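Putative oxidoreductase molybdopterin-binding subunit (Sulfolobus tokodaii, PDB 4ZOH) probably forms the catalytic large subunit of a molybdenum hydroxylase of the xanthine dehydrogenase and aldehyde oxidase family, binding molybdenum through a pterin cytosine dinucleotide. Local coordinates at residues V140-K145 / K310-D315; A147-S152 / V266-T271; E421-S426 / S492-A497; S498-D503 / T554-N559. One frame throughout, in Å; residues are numbered along the deposited sequence.

The four contacts form two pairs, one in each of two regions of the chain. Contact 1 and contact 2 have centres 11 Å apart, serve the same five-stranded sheet, and touch where Phe144 CD2 meets Thr150 CG2 at 3.9 Å; along the chain contact 2 is nested inside the loop that contact 1 closes. Contacts 3 and 4 follow in series, centres 5 Å apart, sharing helix 486-512 and the neighbouring strands 420-427 and 553-559. Between contacts 1 and 3 the centres are 45 Å apart. Contact 3 reaches towards the cofactor: the side chain of Glu421 is about 9 Å from the bound pterin cytosine dinucleotide and about 13 Å from the molybdenum atom.

Contact 1 of 4, residues V140-K145 / K310-D315; sequences VEKAFK and KIIGAD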
loop_
_atom_site.group_PDB
_atom_site.type_symbol
_atom_site.label_atom_id
_atom_site.label_comp_id
_atom_site.label_asym_id
_atom_site.label_seq_id
_atom_site.Cartn_x
_atom_site.Cartn_y
_atom_site.Cartn_z
ATOM N N VAL A 140 58.166 -2.640 -20.117
ATOM C CA VAL A 140 58.564 -2.861 -18.701
ATOM C C VAL A 140 60.033 -3.207 -18.571
ATOM O O VAL A 140 60.677 -2.884 -17.544
ATOM C CB VAL A 140 57.671 -3.915 -17.944
ATOM C CG1 VAL A 140 57.916 -5.338 -18.449
ATOM C CG2 VAL A 140 57.927 -3.906 -16.445
ATOM N N GLU A 141 60.565 -3.867 -19.616
ATOM C CA GLU A 141 61.965 -4.304 -19.623
ATOM C C GLU A 141 62.953 -3.142 -19.599
ATOM O O GLU A 141 63.921 -3.147 -18.824
ATOM C CB GLU A 141 62.215 -5.198 -20.837
ATOM C CG GLU A 141 62.354 -6.700 -20.573
ATOM C CD GLU A 141 61.613 -7.250 -19.374
ATOM O OE1 GLU A 141 62.207 -7.268 -18.257
ATOM O OE2 GLU A 141 60.455 -7.714 -19.560
ATOM N N LYS A 142 62.666 -2.183 -20.471
ATOM C CA LYS A 142 63.325 -0.914 -20.572
ATOM C C LYS A 142 63.249 -0.107 -19.272
ATOM O O LYS A 142 64.260 0.532 -18.881
ATOM C CB LYS A 142 62.684 -0.129 -21.732
ATOM C CG LYS A 142 63.179 1.299 -21.902
ATOM C CD LYS A 142 62.538 1.946 -23.112
ATOM C CE LYS A 142 63.266 3.243 -23.475
ATOM N NZ LYS A 142 62.456 4.427 -23.119
ATOM N N ALA A 143 62.066 -0.120 -18.621
ATOM C CA ALA A 143 61.899 0.528 -17.328
ATOM C C ALA A 143 62.817 -0.042 -16.295
ATOM O O ALA A 143 63.435 0.708 -15.555
ATOM C CB ALA A 143 60.435 0.432 -16.808
ATOM N N PHE A 144 62.834 -1.356 -16.148
ATOM C CA PHE A 144 63.675 -1.924 -15.115
ATOM C C PHE A 144 65.164 -1.904 -15.534
ATOM O O PHE A 144 66.030 -2.000 -14.659
ATOM C CB PHE A 144 63.202 -3.295 -14.646
ATOM C CG PHE A 144 62.006 -3.226 -13.730
ATOM C CD1 PHE A 144 60.744 -2.868 -14.230
ATOM C CD2 PHE A 144 62.145 -3.465 -12.364
ATOM C CE1 PHE A 144 59.639 -2.748 -13.374
ATOM C CE2 PHE A 144 61.052 -3.323 -11.504
ATOM C CZ PHE A 144 59.794 -2.988 -12.003
ATOM N N LYS A 145 65.450 -1.743 -16.839
ATOM C CA LYS A 145 66.856 -1.667 -17.336
ATOM C C LYS A 145 67.465 -0.329 -16.915
ATOM O O LYS A 145 68.501 -0.308 -16.253
ATOM C CB LYS A 145 66.963 -1.832 -18.874
ATOM C CG LYS A 145 68.345 -2.193 -19.415
ATOM C CD LYS A 145 68.653 -3.683 -19.202
ATOM C CE LYS A 145 70.150 -3.976 -19.041
ATOM N NZ LYS A 145 70.949 -3.556 -20.233
ATOM N N LYS A 310 53.527 9.406 -15.890
ATOM C CA LYS A 310 54.037 9.128 -17.237
ATOM C C LYS A 310 54.853 7.804 -17.182
ATOM O O LYS A 310 55.997 7.774 -17.585
ATOM C CB LYS A 310 54.826 10.348 -17.732
ATOM C CG LYS A 310 54.005 11.603 -18.072
ATOM C CD LYS A 310 54.855 12.849 -18.461
ATOM C CE LYS A 310 56.047 13.110 -17.527
ATOM N NZ LYS A 310 56.442 14.561 -17.502
ATOM N N ILE A 311 54.237 6.728 -16.680
ATOM C CA ILE A 311 54.867 5.394 -16.481
ATOM C C ILE A 311 55.350 4.840 -17.851
ATOM O O ILE A 311 54.658 4.985 -18.883
ATOM C CB ILE A 311 53.840 4.360 -15.849
ATOM C CG1 ILE A 311 53.414 4.763 -14.444
ATOM C CG2 ILE A 311 54.315 2.912 -15.801
ATOM C CD1 ILE A 311 54.508 4.841 -13.400
ATOM N N ILE A 312 56.499 4.188 -17.889
ATOM C CA ILE A 312 56.939 3.767 -19.249
ATOM C C ILE A 312 56.576 2.310 -19.544
ATOM O O ILE A 312 56.219 2.020 -20.650
ATOM C CB ILE A 312 58.382 4.227 -19.654
ATOM C CG1 ILE A 312 59.464 3.512 -18.839
ATOM C CG2 ILE A 312 58.545 5.750 -19.538
ATOM C CD1 ILE A 312 60.089 2.393 -19.637
ATOM N N GLY A 313 56.642 1.428 -18.553
ATOM C CA GLY A 313 56.059 0.090 -18.720
ATOM C C GLY A 313 55.548 -0.531 -17.430
ATOM O O GLY A 313 56.025 -0.183 -16.353
ATOM N N ALA A 314 54.611 -1.475 -17.532
ATOM C CA ALA A 314 54.208 -2.258 -16.345
ATOM C C ALA A 314 53.809 -3.684 -16.716
ATOM O O ALA A 314 53.335 -3.941 -17.807
ATOM C CB ALA A 314 53.029 -1.561 -15.635
ATOM N N ASP A 315 53.880 -4.558 -15.757
ATOM C CA ASP A 315 53.594 -5.937 -15.972
ATOM C C ASP A 315 52.963 -6.445 -14.671
ATOM O O ASP A 315 53.691 -6.682 -13.733
ATOM C CB ASP A 315 54.923 -6.696 -16.294
ATOM C CG ASP A 315 54.714 -8.230 -16.577
ATOM O OD1 ASP A 315 53.674 -8.813 -16.171
ATOM O OD2 ASP A 315 55.602 -8.860 -17.210
#
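Ile312 drives its CD1 methyl against helix 140-145 at Ala143: CD1 lies 3.5 Å from Ala143 CB, tighter than usual for two carbons, and 3.4 Å from Ala143 N. Its CG1 follows the same line onto Ala143, and the aliphatic start of Lys142 touches the same methyl, Lys142 CG standing 4.0 Å from Ile312 CD1, with the two side chains crossing at about a right angle. Ile312 reaches the helix because chi1, 69°, sets CG1 between the backbone N and the carbonyl carbon.

Val140 makes the second half of the contact. Its N sits 3.7 Å from Gly313 CA, so the start of the helix lies directly on the glycine backbone. Farther along the strand, Val140 CG1 and CG2 both rest against the CB of Asp315, CG1 at 3.9 Å. The side chains thus meet through carbon atoms, while Asp315 OD1 forms a salt bridge with Arg134.

Outside this first shell, Asp139 holds both sides: its OD1 accepts from Lys142 N at the start of the helix, and its backbone is hydrogen-bonded to Ile312. Gly313 and Ala314 pair through their backbones with Ile275 and Gly137, while Ala143 also packs on Leu273. The short helix axis and strand 313-315 run at 108° to each other, 6.8 Å apart, a one-turn helix laid across the end of a mixed beta sheet, in the connection between its two outermost strands, 129-138 and 149-161.

Contact 2 of 4, residues A147-S152 / V266-T271; sequences ADLTIS and VKKDGT
Asp148 lies against Lys267 and Lys268 in the turn that follows strand 254-266. Its CB is 3.7 Å from Lys268 CG, so the root of the side chain already rests on the lysine's aliphatic part. With chi1 at -55°, CG stands beside the backbone N and anti to the carbonyl carbon, and from there it faces Lys267 CG. At the tip, OD2 accepts the backbone N-H of Lys268 at 3.1 Å in a nearly straight bond of 168°, using its anti lone pair; the same oxygen is also 3.1 Å from Lys267 CG. The ammonium groups of both lysines stay well away from it, though their charges may still favour the carboxylate's position.

The backbone beneath is a classic beta bulge, with Asp148 and Leu149 both opposite Val266. Val266 O receives Asp148 N at 2.9 Å and, more weakly, Leu149 N, while Val266 N gives a straight bond to Leu149 O at 3.0 Å. Leu149 CB packs on Val266 CG2 at 4.0 Å.

Lys267 to Gly270 form a type I turn, and Asp269 OD1 closes an Asx turn by accepting from Thr271 N, with Thr271 OG1 as a second donor. The bulge thus starts strand 149-161, outermost of its sheet within the chain, alongside the end of strand 254-266, whose hairpin leads into strand 272-282; Val266 packs on Val350 of helix 336-353, and Ile151 meets that helix at Ile349 and Glu353.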
loop_
_atom_site.group_PDB
_atom_site.type_symbol
_atom_site.label_atom_id
_atom_site.label_comp_id
_atom_site.label_asym_id
_atom_site.label_seq_id
_atom_site.Cartn_x
_atom_site.Cartn_y
_atom_site.Cartn_z
ATOM N N ALA A 147 66.618 1.791 -14.581
ATOM C CA ALA A 147 66.317 2.217 -13.217
ATOM C C ALA A 147 67.581 2.286 -12.435
ATOM O O ALA A 147 68.432 1.419 -12.603
ATOM C CB ALA A 147 65.400 1.230 -12.534
ATOM N N ASP A 148 67.685 3.255 -11.519
ATOM C CA ASP A 148 68.865 3.319 -10.642
ATOM C C ASP A 148 68.676 2.412 -9.450
ATOM O O ASP A 148 69.635 1.975 -8.809
ATOM C CB ASP A 148 69.215 4.791 -10.247
ATOM C CG ASP A 148 69.405 5.684 -11.482
ATOM O OD1 ASP A 148 70.043 5.214 -12.465
ATOM O OD2 ASP A 148 68.909 6.836 -11.502
ATOM N N LEU A 149 67.408 2.086 -9.193
ATOM C CA LEU A 149 66.971 1.509 -7.942
ATOM C C LEU A 149 65.589 0.867 -8.137
ATOM O O LEU A 149 64.747 1.353 -8.941
ATOM C CB LEU A 149 66.822 2.671 -6.914
ATOM C CG LEU A 149 66.729 2.254 -5.448
ATOM C CD1 LEU A 149 67.514 0.960 -5.235
ATOM C CD2 LEU A 149 67.261 3.349 -4.542
ATOM N N THR A 150 65.340 -0.177 -7.355
ATOM C CA THR A 150 64.007 -0.716 -7.251
ATOM C C THR A 150 63.627 -0.924 -5.817
ATOM O O THR A 150 64.462 -1.299 -4.970
ATOM C CB THR A 150 63.788 -2.049 -8.064
ATOM O OG1 THR A 150 64.486 -3.127 -7.430
ATOM C CG2 THR A 150 64.238 -1.869 -9.434
ATOM N N ILE A 151 62.330 -0.727 -5.568
ATOM C CA ILE A 151 61.756 -0.844 -4.224
ATOM C C ILE A 151 60.653 -1.887 -4.249
ATOM O O ILE A 151 59.840 -1.865 -5.142
ATOM C CB ILE A 151 61.122 0.534 -3.730
ATOM C CG1 ILE A 151 62.058 1.763 -3.960
ATOM C CG2 ILE A 151 60.613 0.457 -2.273
ATOM C CD1 ILE A 151 63.213 1.833 -3.014
ATOM N N SER A 152 60.571 -2.720 -3.210
ATOM C CA SER A 152 59.551 -3.787 -3.164
ATOM C C SER A 152 58.847 -3.802 -1.858
ATOM O O SER A 152 59.473 -3.591 -0.850
ATOM C CB SER A 152 60.208 -5.162 -3.351
ATOM O OG SER A 152 60.614 -5.211 -4.677
ATOM N N VAL A 266 62.636 3.059 -10.267
ATOM C CA VAL A 266 62.817 4.503 -10.251
ATOM C C VAL A 266 64.212 4.977 -10.640
ATOM O O VAL A 266 65.217 4.266 -10.381
ATOM C CB VAL A 266 62.471 5.071 -8.855
ATOM C CG1 VAL A 266 61.024 4.697 -8.482
ATOM C CG2 VAL A 266 63.481 4.626 -7.777
ATOM N N LYS A 267 64.256 6.179 -11.228
ATOM C CA LYS A 267 65.479 7.010 -11.163
ATOM C C LYS A 267 65.633 7.791 -9.845
ATOM O O LYS A 267 64.636 8.193 -9.183
ATOM C CB LYS A 267 65.620 7.854 -12.412
ATOM C CG LYS A 267 66.474 7.077 -13.416
ATOM C CD LYS A 267 66.232 7.462 -14.877
ATOM C CE LYS A 267 67.418 7.037 -15.749
ATOM N NZ LYS A 267 67.404 7.850 -17.001
ATOM N N LYS A 268 66.888 7.955 -9.428
ATOM C CA LYS A 268 67.226 8.671 -8.173
ATOM C C LYS A 268 66.630 10.096 -8.076
ATOM O O LYS A 268 66.423 10.590 -6.978
ATOM C CB LYS A 268 68.748 8.757 -7.977
ATOM C CG LYS A 268 69.428 7.435 -7.726
ATOM C CD LYS A 268 69.753 7.258 -6.267
ATOM C CE LYS A 268 71.038 6.465 -6.187
ATOM N NZ LYS A 268 70.857 5.434 -5.140
ATOM N N ASP A 269 66.344 10.730 -9.212
ATOM C CA ASP A 269 65.679 12.002 -9.190
ATOM C C ASP A 269 64.144 11.909 -8.959
ATOM O O ASP A 269 63.430 12.884 -9.199
ATOM C CB ASP A 269 66.023 12.789 -10.461
ATOM C CG ASP A 269 65.238 12.341 -11.681
ATOM O OD1 ASP A 269 64.616 11.253 -11.624
ATOM O OD2 ASP A 269 65.235 13.098 -12.712
ATOM N N GLY A 270 63.651 10.752 -8.489
ATOM C CA GLY A 270 62.207 10.498 -8.351
ATOM C C GLY A 270 61.369 10.268 -9.602
ATOM O O GLY A 270 60.130 10.267 -9.511
ATOM N N THR A 271 62.008 10.094 -10.770
ATOM C CA THR A 271 61.331 9.520 -11.963
ATOM C C THR A 271 60.860 8.085 -11.616
ATOM O O THR A 271 61.663 7.269 -11.096
ATOM C CB THR A 271 62.192 9.567 -13.263
ATOM O OG1 THR A 271 62.608 10.930 -13.535
ATOM C CG2 THR A 271 61.398 9.065 -14.495
#

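Contact 3 of 4, residues E421-S426 / S492-A497; sequences EVARIS and SAVLLA
Ile425 meets Ala497 through its branch methyl: chi1 of -166° sends CG1 anti to the backbone N and leaves CG2 between N and the carbonyl carbon, where it lies 3.6 Å from Ala497 O and also faces Ala497 CB. On the helix, Val494 has chi1 at 162°, which turns CG2 to the side of its own backbone N and brings it 4.0 Å from Ala423 CB.

Ala423 is the centre of the contact. Its methyl enters between successive turns of the helix, with Ala493 O at 3.4 Å from Ala423 CB and Ala493 CB at 3.9 Å from that same carbon; Ala497 CB, one turn on, lies farther along the strand at 3.9 Å from Ala423 O. Ala493 CB in turn presses on the strand backbone, 3.5 Å from Glu421 O. With alanines at 423, 493 and 497, the axes of the two short segments come to 6.8 Å, running in roughly the same direction at 37°.

This is a helix laid on one face of a mixed four-stranded sheet, an alpha/beta packing inside the molybdopterin-binding region. Helix 446-458 backs the same interface, Leu458 touching Ile425 and Phe450 touching Val494.

Glu421, at the cofactor end of the strand, turns its carboxylate away from segment 492-497: OE2 accepts Val422 N at 2.7 Å, while OE1 forms a salt bridge with Arg485 and accepts from the backbone of Ile479 and Gly480. Arg424, like Val422, points away from the helix; it bridges to Asp553 and hydrogen-bonds Glu473 O of the second subunit.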
loop_
_atom_site.group_PDB
_atom_site.type_symbol
_atom_site.label_atom_id
_atom_site.label_comp_id
_atom_site.label_asym_id
_atom_site.label_seq_id
_atom_site.Cartn_x
_atom_site.Cartn_y
_atom_site.Cartn_z
ATOM N N GLU A 421 20.843 5.227 -21.261
ATOM C CA GLU A 421 19.973 5.556 -20.106
ATOM C C GLU A 421 18.735 6.203 -20.639
ATOM O O GLU A 421 18.768 6.700 -21.777
ATOM C CB GLU A 421 20.718 6.351 -18.990
ATOM C CG GLU A 421 19.858 6.579 -17.739
ATOM C CD GLU A 421 19.379 5.245 -17.204
ATOM O OE1 GLU A 421 20.149 4.572 -16.467
ATOM O OE2 GLU A 421 18.250 4.883 -17.595
ATOM N N VAL A 422 17.639 6.222 -19.864
ATOM C CA VAL A 422 16.353 6.652 -20.402
ATOM C C VAL A 422 15.783 7.863 -19.664
ATOM O O VAL A 422 16.048 8.070 -18.495
ATOM C CB VAL A 422 15.357 5.426 -20.357
ATOM C CG1 VAL A 422 14.085 5.698 -21.107
ATOM C CG2 VAL A 422 16.048 4.137 -20.876
ATOM N N ALA A 423 14.978 8.666 -20.343
ATOM C CA ALA A 423 14.232 9.711 -19.660
ATOM C C ALA A 423 12.917 9.815 -20.397
ATOM O O ALA A 423 12.928 9.795 -21.670
ATOM C CB ALA A 423 15.002 11.067 -19.700
ATOM N N ARG A 424 11.823 9.965 -19.637
ATOM C CA ARG A 424 10.520 10.229 -20.228
ATOM C C ARG A 424 10.059 11.604 -19.717
ATOM O O ARG A 424 10.200 11.845 -18.540
ATOM C CB ARG A 424 9.525 9.094 -19.821
ATOM C CG ARG A 424 8.053 9.440 -19.878
ATOM C CD ARG A 424 7.136 8.289 -19.492
ATOM N NE ARG A 424 5.730 8.750 -19.573
ATOM C CZ ARG A 424 4.805 8.656 -18.620
ATOM N NH1 ARG A 424 5.041 8.047 -17.466
ATOM N NH2 ARG A 424 3.606 9.133 -18.858
ATOM N N ILE A 425 9.494 12.478 -20.578
ATOM C CA ILE A 425 8.867 13.689 -20.073
ATOM C C ILE A 425 7.456 13.767 -20.631
ATOM O O ILE A 425 7.241 13.536 -21.803
ATOM C CB ILE A 425 9.740 14.988 -20.333
ATOM C CG1 ILE A 425 9.257 16.166 -19.521
ATOM C CG2 ILE A 425 9.723 15.375 -21.814
ATOM C CD1 ILE A 425 10.292 17.328 -19.472
ATOM N N SER A 426 6.494 14.160 -19.814
ATOM C CA SER A 426 5.120 14.099 -20.273
ATOM C C SER A 426 4.315 15.306 -19.842
ATOM O O SER A 426 4.439 15.744 -18.693
ATOM C CB SER A 426 4.533 12.826 -19.653
ATOM O OG SER A 426 3.187 12.715 -19.945
ATOM N N SER A 492 22.068 13.423 -19.441
ATOM C CA SER A 492 22.044 13.607 -20.907
ATOM C C SER A 492 20.749 13.081 -21.490
ATOM O O SER A 492 20.138 13.755 -22.374
ATOM C CB SER A 492 23.264 12.950 -21.532
ATOM O OG SER A 492 24.438 13.630 -21.105
ATOM N N ALA A 493 20.266 11.928 -20.964
ATOM C CA ALA A 493 18.926 11.470 -21.429
ATOM C C ALA A 493 17.828 12.539 -21.100
ATOM O O ALA A 493 16.912 12.822 -21.912
ATOM C CB ALA A 493 18.597 10.060 -20.877
ATOM N N VAL A 494 17.932 13.145 -19.913
ATOM C CA VAL A 494 16.976 14.213 -19.495
ATOM C C VAL A 494 17.033 15.426 -20.487
ATOM O O VAL A 494 16.014 15.971 -20.928
ATOM C CB VAL A 494 17.225 14.596 -17.994
ATOM C CG1 VAL A 494 16.608 15.964 -17.610
ATOM C CG2 VAL A 494 16.732 13.480 -17.024
ATOM N N LEU A 495 18.250 15.793 -20.878
ATOM C CA LEU A 495 18.476 16.911 -21.784
ATOM C C LEU A 495 17.836 16.621 -23.167
ATOM O O LEU A 495 17.067 17.446 -23.695
ATOM C CB LEU A 495 19.996 17.104 -21.836
ATOM C CG LEU A 495 20.739 18.393 -22.013
ATOM C CD1 LEU A 495 20.028 19.598 -21.467
ATOM C CD2 LEU A 495 22.095 18.205 -21.339
ATOM N N LEU A 496 18.086 15.430 -23.726
ATOM C CA LEU A 496 17.435 15.007 -24.971
ATOM C C LEU A 496 15.899 15.020 -24.920
ATOM O O LEU A 496 15.226 15.523 -25.854
ATOM C CB LEU A 496 17.924 13.605 -25.386
ATOM C CG LEU A 496 19.412 13.429 -25.774
ATOM C CD1 LEU A 496 19.695 11.965 -26.075
ATOM C CD2 LEU A 496 19.750 14.317 -27.003
ATOM N N ALA A 497 15.319 14.524 -23.811
ATOM C CA ALA A 497 13.862 14.390 -23.795
ATOM C C ALA A 497 13.270 15.743 -23.676
ATOM O O ALA A 497 12.248 16.029 -24.304
ATOM C CB ALA A 497 13.402 13.524 -22.639
#

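Contact 4 of 4, residues S498-D503 / T554-N559; sequences SQKLKD and TTAIYN
Thr554 presents its CG2 methyl to helix 498-503, 3.9 Å from Lys500 CB and 4.0 Å from Leu501 N. Its chi1 of -164° places OG1 anti to the backbone N and CG2 between N and the carbonyl carbon. OG1 lies alongside the lysine chain, 3.7 Å from Lys500 CD, so the threonine meets the aliphatic part of the side chain with both branches. Thr555 turns its side chain to the other side of the strand, onto Val422 and Arg424, but its carbonyl oxygen serves the helix: Lys500 NZ gives Thr555 O a weak hydrogen bond of 3.0 Å.

Strand 553-559 is an outermost strand of the four-stranded sheet within this chain, and its neighbour in the sheet is strand 420-427, antiparallel to it. The helix segment crosses the strand at 139°, packed on one face of the sheet, with the axes of the short segments 8.2 Å apart.

At Ala556 the lysine ends. Its chain, bent at chi2 and chi4, runs along the strand from Thr554 to this alanine and brings NZ to 3.4 Å from Ala556 CA and close to the methyl. Next comes Ile557, whose N donates to a water at 3.0 Å from that N, and the same water accepts a weak bond from Lys500 NZ; the Ile557 side chain packs on Glu550 of the second subunit. Tyr558 then packs with Ser492 and Leu496 of helix 486-512 and its hydroxyl hydrogen-bonds His663. Asn559 packs on Lys547 of the second subunit.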
loop_
_atom_site.group_PDB
_atom_site.type_symbol
_atom_site.label_atom_id
_atom_site.label_comp_id
_atom_site.label_asym_id
_atom_site.label_seq_id
_atom_site.Cartn_x
_atom_site.Cartn_y
_atom_site.Cartn_z
ATOM N N SER A 498 13.879 16.587 -22.830
ATOM C CA SER A 498 13.360 17.962 -22.648
ATOM C C SER A 498 13.423 18.722 -23.978
ATOM O O SER A 498 12.507 19.435 -24.308
ATOM C CB SER A 498 14.191 18.687 -21.586
ATOM O OG SER A 498 14.077 18.004 -20.362
ATOM N N GLN A 499 14.532 18.537 -24.713
ATOM C CA GLN A 499 14.748 19.207 -26.016
ATOM C C GLN A 499 13.649 18.753 -27.010
ATOM O O GLN A 499 12.978 19.616 -27.615
ATOM C CB GLN A 499 16.192 18.964 -26.553
ATOM C CG GLN A 499 16.524 19.749 -27.868
ATOM C CD GLN A 499 16.276 21.275 -27.731
ATOM O OE1 GLN A 499 16.734 21.910 -26.765
ATOM N NE2 GLN A 499 15.499 21.842 -28.651
ATOM N N LYS A 500 13.404 17.425 -27.093
ATOM C CA LYS A 500 12.312 16.867 -27.930
ATOM C C LYS A 500 10.984 17.519 -27.581
ATOM O O LYS A 500 10.229 17.894 -28.485
ATOM C CB LYS A 500 12.150 15.351 -27.778
ATOM C CG LYS A 500 13.227 14.493 -28.421
ATOM C CD LYS A 500 12.566 13.243 -29.013
ATOM C CE LYS A 500 13.531 12.077 -29.148
ATOM N NZ LYS A 500 13.503 11.265 -27.904
ATOM N N LEU A 501 10.713 17.664 -26.277
ATOM C CA LEU A 501 9.492 18.321 -25.832
ATOM C C LEU A 501 9.423 19.775 -26.321
ATOM O O LEU A 501 8.386 20.209 -26.786
ATOM C CB LEU A 501 9.264 18.244 -24.290
ATOM C CG LEU A 501 8.039 19.058 -23.861
ATOM C CD1 LEU A 501 6.721 18.572 -24.501
ATOM C CD2 LEU A 501 7.930 19.139 -22.356
ATOM N N LYS A 502 10.520 20.505 -26.179
ATOM C CA LYS A 502 10.567 21.920 -26.577
ATOM C C LYS A 502 10.347 22.058 -28.109
ATOM O O LYS A 502 9.532 22.875 -28.554
ATOM C CB LYS A 502 11.923 22.502 -26.170
ATOM C CG LYS A 502 12.047 24.024 -26.301
ATOM C CD LYS A 502 13.501 24.435 -26.270
ATOM C CE LYS A 502 13.650 25.914 -26.586
ATOM N NZ LYS A 502 15.074 26.231 -26.879
ATOM N N ASP A 503 11.067 21.240 -28.879
ATOM C CA ASP A 503 10.882 21.155 -30.325
ATOM C C ASP A 503 9.452 20.886 -30.716
ATOM O O ASP A 503 8.956 21.462 -31.709
ATOM C CB ASP A 503 11.771 20.076 -30.969
ATOM C CG ASP A 503 13.235 20.371 -30.823
ATOM O OD1 ASP A 503 14.061 19.418 -30.968
ATOM O OD2 ASP A 503 13.556 21.555 -30.519
ATOM N N THR A 554 7.134 12.171 -24.251
ATOM C CA THR A 554 8.238 11.741 -25.071
ATOM C C THR A 554 9.335 11.052 -24.294
ATOM O O THR A 554 9.539 11.367 -23.141
ATOM C CB THR A 554 8.757 12.862 -26.033
ATOM O OG1 THR A 554 9.578 12.236 -27.040
ATOM C CG2 THR A 554 9.520 13.948 -25.311
ATOM N N THR A 555 9.967 10.070 -24.907
ATOM C CA THR A 555 10.971 9.253 -24.243
ATOM C C THR A 555 12.238 9.308 -25.059
ATOM O O THR A 555 12.205 9.132 -26.273
ATOM C CB THR A 555 10.468 7.780 -24.076
ATOM O OG1 THR A 555 9.334 7.779 -23.193
ATOM C CG2 THR A 555 11.530 6.888 -23.480
ATOM N N ALA A 556 13.360 9.558 -24.413
ATOM C CA ALA A 556 14.641 9.621 -25.120
ATOM C C ALA A 556 15.529 8.557 -24.523
ATOM O O ALA A 556 15.461 8.270 -23.357
ATOM C CB ALA A 556 15.282 10.985 -24.959
ATOM N N ILE A 557 16.358 7.949 -25.336
ATOM C CA ILE A 557 17.280 6.978 -24.809
ATOM C C ILE A 557 18.571 7.608 -25.273
ATOM O O ILE A 557 18.721 7.904 -26.484
ATOM C CB ILE A 557 17.080 5.571 -25.421
ATOM C CG1 ILE A 557 15.729 4.951 -25.006
ATOM C CG2 ILE A 557 18.272 4.668 -25.091
ATOM C CD1 ILE A 557 15.345 3.664 -25.770
ATOM N N TYR A 558 19.473 7.825 -24.326
ATOM C CA TYR A 558 20.814 8.293 -24.624
ATOM C C TYR A 558 21.765 7.096 -24.634
ATOM O O TYR A 558 22.100 6.553 -23.595
ATOM C CB TYR A 558 21.243 9.393 -23.595
ATOM C CG TYR A 558 22.659 9.911 -23.813
ATOM C CD1 TYR A 558 22.984 10.700 -24.963
ATOM C CD2 TYR A 558 23.675 9.619 -22.901
ATOM C CE1 TYR A 558 24.290 11.175 -25.168
ATOM C CE2 TYR A 558 24.989 10.079 -23.123
ATOM C CZ TYR A 558 25.271 10.859 -24.255
ATOM O OH TYR A 558 26.517 11.318 -24.459
ATOM N N ASN A 559 22.121 6.632 -25.827
ATOM C CA ASN A 559 23.058 5.506 -25.987
ATOM C C ASN A 559 24.467 6.052 -25.721
ATOM O O ASN A 559 24.776 7.134 -26.112
ATOM C CB ASN A 559 22.913 4.833 -27.369
ATOM C CG ASN A 559 22.885 5.851 -28.514
ATOM O OD1 ASN A 559 22.169 6.867 -28.450
ATOM N ND2 ASN A 559 23.656 5.586 -29.584
HETATM O O HOH W 1 15.611 8.588 -28.143
#